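Local coordinates for calcium binding protein (PDB 5FX0), which probably binds calcium ions as a whole protein from the liver fluke Fasciola hepatica, this chain being its dynein light chain-like domain, at residues 26-37 against 54-63; 78-87 against 95-103. One frame throughout, in Å; residues are numbered along the deposited sequence.

Contact 1: residues 26-37 against 54-63; sequences RQVEVTEKFKSL and DMKNYMDEKY
M55 of helix 54-63 lies as a knob among V30, K33, F34 and L37 of helix 26-37. Bends at chi2 and chi3 fold its chain. They bring SD to 3.8 Å from L37 CD1 and CE to 3.7 Å from V30 CG1. The sulfur also lies at the edge of the F34 ring, a Met-aromatic contact. V30 uses both branches: CG1 meets M55 CE, and CG2 meets M59 SD and the Y63 ring.

The outer side is built differently. K33 lays its aliphatic chain over one face of Y58, with CG 3.8 Å from the ring centroid, a CH-pi contact. Y63 OH donates to E29 OE1 at 2.5 Å, meeting the anti side of the carboxylate and 31° out of its plane. The other oxygen, E29 OE2, has a long salt bridge to K62 NZ at 3.7 Å. R26 runs past Y63 with its guanidinium nearly parallel to the ring. On the inner side, M55 touches C69 and M59 touches W67 of the sheet.

The segment axes are 10.7 Å apart and cross at 147°. This near-antiparallel helix pair, packed against a beta-sheet, is characteristic of the dynein light chain fold.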
loop_
_atom_site.group_PDB
_atom_site.type_symbol
_atom_site.label_atom_id
_atom_site.label_comp_id
_atom_site.label_asym_id
_atom_site.label_seq_id
_atom_site.Cartn_x
_atom_site.Cartn_y
_atom_site.Cartn_z
ATOM N N ARG A 26 -15.745 8.475 12.327
ATOM C CA ARG A 26 -15.390 7.783 11.094
ATOM C C ARG A 26 -14.458 6.609 11.325
ATOM O O ARG A 26 -14.619 5.576 10.685
ATOM C CB ARG A 26 -14.777 8.729 10.099
ATOM C CG ARG A 26 -15.778 9.723 9.575
ATOM C CD ARG A 26 -15.174 10.480 8.416
ATOM N NE ARG A 26 -15.953 11.649 8.081
ATOM C CZ ARG A 26 -15.671 12.473 7.082
ATOM N NH1 ARG A 26 -14.629 12.251 6.286
ATOM N NH2 ARG A 26 -16.456 13.521 6.868
ATOM N N GLN A 27 -13.492 6.767 12.223
ATOM C CA GLN A 27 -12.626 5.654 12.618
ATOM C C GLN A 27 -13.461 4.465 13.037
ATOM O O GLN A 27 -13.171 3.359 12.631
ATOM C CB GLN A 27 -11.689 6.005 13.787
ATOM C CG GLN A 27 -10.678 7.116 13.531
ATOM C CD GLN A 27 -9.998 7.572 14.813
ATOM O OE1 GLN A 27 -9.544 6.755 15.614
ATOM N NE2 GLN A 27 -9.900 8.868 14.993
ATOM N N VAL A 28 -14.483 4.693 13.859
ATOM C CA VAL A 28 -15.352 3.617 14.331
ATOM C C VAL A 28 -16.096 2.969 13.149
ATOM O O VAL A 28 -16.080 1.765 13.037
ATOM C CB VAL A 28 -16.340 4.096 15.443
ATOM C CG1 VAL A 28 -17.377 3.015 15.794
ATOM C CG2 VAL A 28 -15.575 4.491 16.708
ATOM N N GLU A 29 -16.710 3.756 12.267
ATOM C CA GLU A 29 -17.438 3.198 11.102
ATOM C C GLU A 29 -16.549 2.369 10.187
ATOM O O GLU A 29 -16.909 1.261 9.793
ATOM C CB GLU A 29 -18.045 4.295 10.240
ATOM C CG GLU A 29 -19.216 5.022 10.857
ATOM C CD GLU A 29 -19.825 6.049 9.914
ATOM O OE1 GLU A 29 -19.067 6.764 9.206
ATOM O OE2 GLU A 29 -21.076 6.146 9.894
ATOM N N VAL A 30 -15.394 2.926 9.847
ATOM C CA VAL A 30 -14.453 2.275 8.955
ATOM C C VAL A 30 -13.942 0.962 9.551
ATOM O O VAL A 30 -13.903 -0.061 8.850
ATOM C CB VAL A 30 -13.273 3.205 8.624
ATOM C CG1 VAL A 30 -12.161 2.478 7.891
ATOM C CG2 VAL A 30 -13.757 4.375 7.780
ATOM N N THR A 31 -13.556 0.971 10.829
ATOM C CA THR A 31 -13.039 -0.253 11.451
ATOM C C THR A 31 -14.130 -1.330 11.664
ATOM O O THR A 31 -13.875 -2.488 11.407
ATOM C CB THR A 31 -12.281 0.020 12.755
ATOM O OG1 THR A 31 -13.124 0.716 13.652
ATOM C CG2 THR A 31 -11.026 0.845 12.512
ATOM N N GLU A 32 -15.344 -0.957 12.064
ATOM C CA GLU A 32 -16.441 -1.952 12.189
ATOM C C GLU A 32 -16.786 -2.597 10.836
ATOM O O GLU A 32 -16.961 -3.814 10.745
ATOM C CB GLU A 32 -17.708 -1.353 12.796
ATOM C CG GLU A 32 -17.560 -0.713 14.179
ATOM C CD GLU A 32 -17.262 -1.672 15.322
ATOM O OE1 GLU A 32 -17.185 -2.910 15.122
ATOM O OE2 GLU A 32 -17.105 -1.158 16.457
ATOM N N LYS A 33 -16.835 -1.778 9.788
ATOM C CA LYS A 33 -16.973 -2.270 8.412
ATOM C C LYS A 33 -15.878 -3.267 8.026
ATOM O O LYS A 33 -16.172 -4.347 7.494
ATOM C CB LYS A 33 -17.004 -1.107 7.405
ATOM C CG LYS A 33 -17.289 -1.516 5.969
ATOM C CD LYS A 33 -18.747 -1.885 5.787
ATOM C CE LYS A 33 -19.030 -2.570 4.450
ATOM N NZ LYS A 33 -20.147 -3.551 4.603
ATOM N N PHE A 34 -14.620 -2.933 8.301
ATOM C CA PHE A 34 -13.547 -3.875 8.000
ATOM C C PHE A 34 -13.731 -5.213 8.738
ATOM O O PHE A 34 -13.509 -6.278 8.164
ATOM C CB PHE A 34 -12.194 -3.294 8.343
ATOM C CG PHE A 34 -11.044 -4.113 7.846
ATOM C CD1 PHE A 34 -10.651 -4.032 6.532
ATOM C CD2 PHE A 34 -10.369 -4.970 8.683
ATOM C CE1 PHE A 34 -9.584 -4.772 6.054
ATOM C CE2 PHE A 34 -9.285 -5.706 8.220
ATOM C CZ PHE A 34 -8.893 -5.602 6.904
ATOM N N LYS A 35 -14.093 -5.121 10.014
ATOM C CA LYS A 35 -14.376 -6.278 10.876
ATOM C C LYS A 35 -15.418 -7.208 10.219
ATOM O O LYS A 35 -15.213 -8.410 10.128
ATOM C CB LYS A 35 -14.893 -5.784 12.231
ATOM C CG LYS A 35 -14.563 -6.628 13.440
ATOM C CD LYS A 35 -14.973 -5.892 14.722
ATOM C CE LYS A 35 -14.659 -6.676 15.989
ATOM N NZ LYS A 35 -15.634 -7.773 16.233
ATOM N N SER A 36 -16.521 -6.636 9.752
ATOM C CA SER A 36 -17.623 -7.447 9.220
ATOM C C SER A 36 -17.267 -8.004 7.848
ATOM O O SER A 36 -17.647 -9.131 7.527
ATOM C CB SER A 36 -18.935 -6.656 9.146
ATOM O OG SER A 36 -19.101 -6.062 7.872
ATOM N N LEU A 37 -16.537 -7.222 7.048
ATOM C CA LEU A 37 -16.107 -7.687 5.736
ATOM C C LEU A 37 -15.141 -8.856 5.822
ATOM O O LEU A 37 -15.264 -9.813 5.043
ATOM C CB LEU A 37 -15.497 -6.565 4.906
ATOM C CG LEU A 37 -16.432 -5.462 4.407
ATOM C CD1 LEU A 37 -15.603 -4.434 3.665
ATOM C CD2 LEU A 37 -17.517 -6.024 3.496
ATOM N N ASP A 54 -14.365 -3.835 -1.592
ATOM C CA ASP A 54 -15.536 -3.381 -0.807
ATOM C C ASP A 54 -15.248 -2.260 0.201
ATOM O O ASP A 54 -16.068 -1.358 0.390
ATOM C CB ASP A 54 -16.205 -4.561 -0.099
ATOM C CG ASP A 54 -16.683 -5.638 -1.082
ATOM O OD1 ASP A 54 -16.995 -5.296 -2.255
ATOM O OD2 ASP A 54 -16.721 -6.830 -0.682
ATOM N N MET A 55 -14.083 -2.295 0.833
ATOM C CA MET A 55 -13.679 -1.157 1.638
ATOM C C MET A 55 -13.644 0.119 0.789
ATOM O O MET A 55 -14.221 1.134 1.172
ATOM C CB MET A 55 -12.321 -1.382 2.315
ATOM C CG MET A 55 -12.377 -2.253 3.535
ATOM S SD MET A 55 -13.338 -1.615 4.916
ATOM C CE MET A 55 -12.521 -0.054 5.247
ATOM N N LYS A 56 -12.963 0.062 -0.349
ATOM C CA LYS A 56 -12.826 1.241 -1.220
ATOM C C LYS A 56 -14.180 1.777 -1.710
ATOM O O LYS A 56 -14.375 2.980 -1.744
ATOM C CB LYS A 56 -11.840 0.989 -2.379
ATOM C CG LYS A 56 -12.409 1.264 -3.762
ATOM C CD LYS A 56 -11.416 1.925 -4.688
ATOM C CE LYS A 56 -12.123 2.662 -5.820
ATOM N NZ LYS A 56 -11.688 4.087 -5.861
ATOM N N ASN A 57 -15.086 0.880 -2.088
ATOM C CA ASN A 57 -16.447 1.245 -2.527
ATOM C C ASN A 57 -17.302 1.832 -1.401
ATOM O O ASN A 57 -17.946 2.859 -1.601
ATOM C CB ASN A 57 -17.171 0.037 -3.146
ATOM C CG ASN A 57 -16.521 -0.451 -4.446
ATOM O OD1 ASN A 57 -15.722 0.241 -5.054
ATOM N ND2 ASN A 57 -16.857 -1.661 -4.853
ATOM N N TYR A 58 -17.291 1.196 -0.225
ATOM C CA TYR A 58 -18.020 1.705 0.954
ATOM C C TYR A 58 -17.615 3.142 1.299
ATOM O O TYR A 58 -18.455 3.989 1.591
ATOM C CB TYR A 58 -17.805 0.782 2.162
ATOM C CG TYR A 58 -18.270 1.320 3.504
ATOM C CD1 TYR A 58 -19.604 1.175 3.927
ATOM C CD2 TYR A 58 -17.367 1.946 4.379
ATOM C CE1 TYR A 58 -20.013 1.653 5.169
ATOM C CE2 TYR A 58 -17.769 2.432 5.612
ATOM C CZ TYR A 58 -19.083 2.276 6.010
ATOM O OH TYR A 58 -19.459 2.767 7.240
ATOM N N MET A 59 -16.320 3.418 1.218
ATOM C CA MET A 59 -15.815 4.718 1.577
ATOM C C MET A 59 -15.991 5.771 0.511
ATOM O O MET A 59 -16.166 6.931 0.839
ATOM C CB MET A 59 -14.362 4.588 1.964
ATOM C CG MET A 59 -14.244 3.710 3.193
ATOM S SD MET A 59 -12.747 4.072 4.077
ATOM C CE MET A 59 -11.553 3.381 2.938
ATOM N N ASP A 60 -15.896 5.378 -0.750
ATOM C CA ASP A 60 -16.245 6.257 -1.871
ATOM C C ASP A 60 -17.708 6.744 -1.689
ATOM O O ASP A 60 -17.977 7.939 -1.661
ATOM C CB ASP A 60 -16.055 5.532 -3.242
ATOM C CG ASP A 60 -14.576 5.487 -3.736
ATOM O OD1 ASP A 60 -13.690 6.203 -3.235
ATOM O OD2 ASP A 60 -14.285 4.722 -4.671
ATOM N N GLU A 61 -18.619 5.795 -1.512
ATOM C CA GLU A 61 -20.051 6.077 -1.330
ATOM C C GLU A 61 -20.374 6.904 -0.080
ATOM O O GLU A 61 -21.223 7.793 -0.132
ATOM C CB GLU A 61 -20.846 4.766 -1.285
ATOM C CG GLU A 61 -20.876 4.001 -2.606
ATOM C CD GLU A 61 -21.166 2.516 -2.426
ATOM O OE1 GLU A 61 -21.794 2.134 -1.412
ATOM O OE2 GLU A 61 -20.758 1.720 -3.304
ATOM N N LYS A 62 -19.690 6.613 1.027
ATOM C CA LYS A 62 -19.981 7.226 2.322
ATOM C C LYS A 62 -19.192 8.508 2.637
ATOM O O LYS A 62 -19.676 9.327 3.408
ATOM C CB LYS A 62 -19.755 6.198 3.430
ATOM C CG LYS A 62 -20.386 6.585 4.750
ATOM C CD LYS A 62 -20.506 5.400 5.687
ATOM C CE LYS A 62 -21.347 5.761 6.899
ATOM N NZ LYS A 62 -22.772 6.029 6.564
ATOM N N TYR A 63 -17.986 8.672 2.078
ATOM C CA TYR A 63 -17.173 9.885 2.301
ATOM C C TYR A 63 -16.727 10.579 1.015
ATOM O O TYR A 63 -15.885 11.486 1.061
ATOM C CB TYR A 63 -15.928 9.582 3.168
ATOM C CG TYR A 63 -16.229 8.746 4.398
ATOM C CD1 TYR A 63 -17.095 9.209 5.391
ATOM C CD2 TYR A 63 -15.671 7.476 4.550
ATOM C CE1 TYR A 63 -17.398 8.425 6.500
ATOM C CE2 TYR A 63 -15.959 6.697 5.651
ATOM C CZ TYR A 63 -16.822 7.169 6.621
ATOM O OH TYR A 63 -17.097 6.357 7.690
#

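Contact 2: residues 78-87 against 95-103; sequences MHFSHEPFLS and HICLAWRTP
This contact belongs to the end of the dynein light chain beta-sheet, where the loop that follows strand 75-79 returns to enter strand 87-92 beside strand 95-101. S87 and W100 form an antiparallel non-hydrogen-bonded pair. One residue further out, R101 N donates to L86 O at 2.9 Å. The CA atoms of W100 and S87 add weaker C-H...O contacts, to L86 O and A99 O.

F80, F85 and W100 make an aromatic cluster on the side of the sheet that carries S87 and W100. A chi1 of 70° puts W100 CG between its backbone N and carbonyl carbon, and the indole meets F80 and F85. F80 CD2 comes to 3.6 Å from W100 CD1, and the two ring planes are tilted by 36°. F85 runs beside W100, pointing the same way. F85 CE2, at the ring edge, is 3.6 Å from W100 CB. F80 CD2 also lies over the face of F85. M78 SD lies above the six-membered ring of W100, 4.8 Å from its centroid, a Met-aromatic contact at a distance. P103 CD meets the edge of F80.

M78 and H79 pair with a strand of the second subunit, so the sheet continues across the dimer interface. F80 packs on Q68 of that subunit. Within the loop, S81 OG accepts from E83 N in an ST turn. On the other side of the sheet, R101 NH2 probably bonds to Y63 O, while L86 CD1 covers one guanidinium face, 3.5 Å from R101 NH1.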
loop_
_atom_site.group_PDB
_atom_site.type_symbol
_atom_site.label_atom_id
_atom_site.label_comp_id
_atom_site.label_asym_id
_atom_site.label_seq_id
_atom_site.Cartn_x
_atom_site.Cartn_y
_atom_site.Cartn_z
ATOM N N MET A 78 5.147 4.151 3.688
ATOM C CA MET A 78 4.356 4.734 2.601
ATOM C C MET A 78 4.537 6.240 2.467
ATOM O O MET A 78 5.064 6.909 3.383
ATOM C CB MET A 78 2.873 4.392 2.757
ATOM C CG MET A 78 2.174 4.982 3.972
ATOM S SD MET A 78 0.375 4.976 3.773
ATOM C CE MET A 78 -0.088 6.408 4.759
ATOM N N HIS A 79 4.120 6.741 1.301
ATOM C CA HIS A 79 4.020 8.175 1.032
ATOM C C HIS A 79 3.006 8.480 -0.094
ATOM O O HIS A 79 3.033 7.850 -1.155
ATOM C CB HIS A 79 5.391 8.779 0.693
ATOM C CG HIS A 79 5.430 10.275 0.810
ATOM N ND1 HIS A 79 5.337 10.930 2.022
ATOM C CD2 HIS A 79 5.539 11.243 -0.129
ATOM C CE1 HIS A 79 5.392 12.234 1.824
ATOM N NE2 HIS A 79 5.518 12.451 0.528
ATOM N N PHE A 80 2.095 9.414 0.189
ATOM C CA PHE A 80 1.161 9.992 -0.786
ATOM C C PHE A 80 1.323 11.517 -0.849
ATOM O O PHE A 80 1.486 12.078 -1.933
ATOM C CB PHE A 80 -0.288 9.611 -0.434
ATOM C CG PHE A 80 -1.349 10.520 -1.042
ATOM C CD1 PHE A 80 -1.299 10.920 -2.385
ATOM C CD2 PHE A 80 -2.418 10.960 -0.269
ATOM C CE1 PHE A 80 -2.277 11.748 -2.922
ATOM C CE2 PHE A 80 -3.400 11.783 -0.804
ATOM C CZ PHE A 80 -3.329 12.176 -2.129
ATOM N N SER A 81 1.243 12.186 0.302
ATOM C CA SER A 81 1.214 13.650 0.345
ATOM C C SER A 81 1.787 14.236 1.637
ATOM O O SER A 81 1.665 13.648 2.718
ATOM C CB SER A 81 -0.226 14.145 0.165
ATOM O OG SER A 81 -0.248 15.507 -0.207
ATOM N N HIS A 82 2.418 15.400 1.488
ATOM C CA HIS A 82 2.763 16.273 2.605
ATOM C C HIS A 82 1.515 17.026 3.059
ATOM O O HIS A 82 1.417 17.425 4.216
ATOM C CB HIS A 82 3.840 17.282 2.195
ATOM C CG HIS A 82 5.109 16.654 1.709
ATOM N ND1 HIS A 82 5.916 15.880 2.516
ATOM C CD2 HIS A 82 5.711 16.689 0.496
ATOM C CE1 HIS A 82 6.958 15.463 1.821
ATOM N NE2 HIS A 82 6.857 15.938 0.592
ATOM N N GLU A 83 0.563 17.208 2.141
ATOM C CA GLU A 83 -0.705 17.881 2.442
ATOM C C GLU A 83 -1.546 17.056 3.426
ATOM O O GLU A 83 -1.352 15.839 3.553
ATOM C CB GLU A 83 -1.550 18.104 1.169
ATOM C CG GLU A 83 -0.879 18.846 0.017
ATOM C CD GLU A 83 -0.550 20.283 0.358
ATOM O OE1 GLU A 83 -1.469 21.031 0.755
ATOM O OE2 GLU A 83 0.629 20.673 0.223
ATOM N N PRO A 84 -2.488 17.713 4.125
ATOM C CA PRO A 84 -3.493 16.913 4.830
ATOM C C PRO A 84 -4.320 16.065 3.853
ATOM O O PRO A 84 -4.680 16.536 2.778
ATOM C CB PRO A 84 -4.379 17.966 5.524
ATOM C CG PRO A 84 -4.066 19.264 4.855
ATOM C CD PRO A 84 -2.650 19.159 4.370
ATOM N N PHE A 85 -4.557 14.808 4.211
ATOM C CA PHE A 85 -5.571 13.974 3.552
ATOM C C PHE A 85 -6.133 13.021 4.579
ATOM O O PHE A 85 -5.463 12.704 5.571
ATOM C CB PHE A 85 -4.986 13.198 2.360
ATOM C CG PHE A 85 -3.831 12.290 2.724
ATOM C CD1 PHE A 85 -2.546 12.796 2.838
ATOM C CD2 PHE A 85 -4.030 10.931 2.945
ATOM C CE1 PHE A 85 -1.474 11.961 3.165
ATOM C CE2 PHE A 85 -2.966 10.089 3.270
ATOM C CZ PHE A 85 -1.685 10.602 3.378
ATOM N N LEU A 86 -7.357 12.569 4.352
ATOM C CA LEU A 86 -7.952 11.544 5.203
ATOM C C LEU A 86 -7.244 10.216 4.958
ATOM O O LEU A 86 -7.114 9.769 3.815
ATOM C CB LEU A 86 -9.429 11.368 4.924
ATOM C CG LEU A 86 -10.317 12.575 5.176
ATOM C CD1 LEU A 86 -11.741 12.223 4.769
ATOM C CD2 LEU A 86 -10.260 12.996 6.636
ATOM N N SER A 87 -6.773 9.622 6.046
ATOM C CA SER A 87 -6.197 8.303 6.033
ATOM C C SER A 87 -6.462 7.594 7.335
ATOM O O SER A 87 -6.704 8.207 8.381
ATOM C CB SER A 87 -4.692 8.387 5.845
ATOM O OG SER A 87 -4.108 8.934 7.005
ATOM N N HIS A 95 -4.036 -9.007 9.581
ATOM C CA HIS A 95 -4.191 -8.045 8.503
ATOM C C HIS A 95 -4.054 -6.595 8.954
ATOM O O HIS A 95 -4.533 -6.217 10.019
ATOM C CB HIS A 95 -5.533 -8.255 7.844
ATOM C CG HIS A 95 -5.664 -9.607 7.242
ATOM N ND1 HIS A 95 -4.836 -10.044 6.229
ATOM C CD2 HIS A 95 -6.485 -10.639 7.535
ATOM C CE1 HIS A 95 -5.160 -11.279 5.906
ATOM N NE2 HIS A 95 -6.152 -11.664 6.688
ATOM N N ILE A 96 -3.380 -5.811 8.118
ATOM C CA ILE A 96 -3.204 -4.376 8.300
ATOM C C ILE A 96 -3.980 -3.772 7.155
ATOM O O ILE A 96 -3.781 -4.166 6.016
ATOM C CB ILE A 96 -1.716 -3.949 8.219
ATOM C CG1 ILE A 96 -0.942 -4.452 9.454
ATOM C CG2 ILE A 96 -1.579 -2.428 8.075
ATOM C CD1 ILE A 96 0.566 -4.520 9.268
ATOM N N CYS A 97 -4.865 -2.830 7.463
ATOM C CA CYS A 97 -5.572 -2.063 6.457
ATOM C C CYS A 97 -5.025 -0.637 6.374
ATOM O O CYS A 97 -5.017 0.072 7.354
ATOM C CB CYS A 97 -7.065 -2.043 6.767
ATOM S SG CYS A 97 -8.008 -1.105 5.562
ATOM N N LEU A 98 -4.567 -0.253 5.193
ATOM C CA LEU A 98 -4.217 1.107 4.868
ATOM C C LEU A 98 -5.290 1.635 3.912
ATOM O O LEU A 98 -5.502 1.067 2.857
ATOM C CB LEU A 98 -2.851 1.167 4.178
ATOM C CG LEU A 98 -1.700 0.405 4.826
ATOM C CD1 LEU A 98 -0.468 0.562 3.946
ATOM C CD2 LEU A 98 -1.403 0.869 6.260
ATOM N N ALA A 99 -5.955 2.718 4.283
ATOM C CA ALA A 99 -6.951 3.365 3.413
ATOM C C ALA A 99 -6.749 4.859 3.478
ATOM O O ALA A 99 -6.555 5.410 4.543
ATOM C CB ALA A 99 -8.380 2.991 3.834
ATOM N N TRP A 100 -6.784 5.511 2.340
ATOM C CA TRP A 100 -6.651 6.946 2.305
ATOM C C TRP A 100 -7.266 7.526 1.048
ATOM O O TRP A 100 -7.550 6.824 0.078
ATOM C CB TRP A 100 -5.187 7.334 2.428
ATOM C CG TRP A 100 -4.395 7.000 1.240
ATOM C CD1 TRP A 100 -4.105 7.823 0.208
ATOM C CD2 TRP A 100 -3.774 5.752 0.945
ATOM N NE1 TRP A 100 -3.351 7.177 -0.718
ATOM C CE2 TRP A 100 -3.125 5.898 -0.292
ATOM C CE3 TRP A 100 -3.692 4.533 1.606
ATOM C CZ2 TRP A 100 -2.403 4.856 -0.893
ATOM C CZ3 TRP A 100 -2.975 3.495 1.014
ATOM C CH2 TRP A 100 -2.342 3.663 -0.219
ATOM N N ARG A 101 -7.488 8.821 1.081
ATOM C CA ARG A 101 -8.257 9.480 0.067
ATOM C C ARG A 101 -7.365 10.444 -0.670
ATOM O O ARG A 101 -6.499 11.076 -0.070
ATOM C CB ARG A 101 -9.423 10.208 0.702
ATOM C CG ARG A 101 -10.511 10.545 -0.306
ATOM C CD ARG A 101 -10.996 11.981 -0.216
ATOM N NE ARG A 101 -12.327 12.037 0.374
ATOM C CZ ARG A 101 -12.756 12.951 1.242
ATOM N NH1 ARG A 101 -11.963 13.929 1.702
ATOM N NH2 ARG A 101 -14.012 12.869 1.670
ATOM N N THR A 102 -7.580 10.545 -1.974
ATOM C CA THR A 102 -6.787 11.416 -2.843
ATOM C C THR A 102 -7.736 12.363 -3.611
ATOM O O THR A 102 -8.865 11.957 -3.935
ATOM C CB THR A 102 -5.898 10.556 -3.784
ATOM O OG1 THR A 102 -5.078 11.398 -4.604
ATOM C CG2 THR A 102 -6.733 9.603 -4.675
ATOM N N PRO A 103 -7.299 13.624 -3.891
ATOM C CA PRO A 103 -8.191 14.574 -4.602
ATOM C C PRO A 103 -8.554 14.131 -6.020
ATOM O O PRO A 103 -9.471 14.688 -6.608
ATOM C CB PRO A 103 -7.366 15.873 -4.642
ATOM C CG PRO A 103 -5.949 15.429 -4.531
ATOM C CD PRO A 103 -5.986 14.246 -3.604
#

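Contact 1 joins two helices, whereas contact 2 joins a loop and its strand entry to strand 95-101 and lies farther from the centre of the chain. Both are partly buried. In contact 1 a methionine and valine interior gives way outward to charged and tyrosine side chains. Contact 2 combines a backbone bond with an aromatic cluster, and reaches the second subunit through M78, H79 and F80. The two meet where the helices lie on the sheet. M59 CE packs on A99 CB, and F34 CE1 on C97 CB. The ends of 54-63 and 95-101 also come together there, and R26 NH1 packs on L86 CD1.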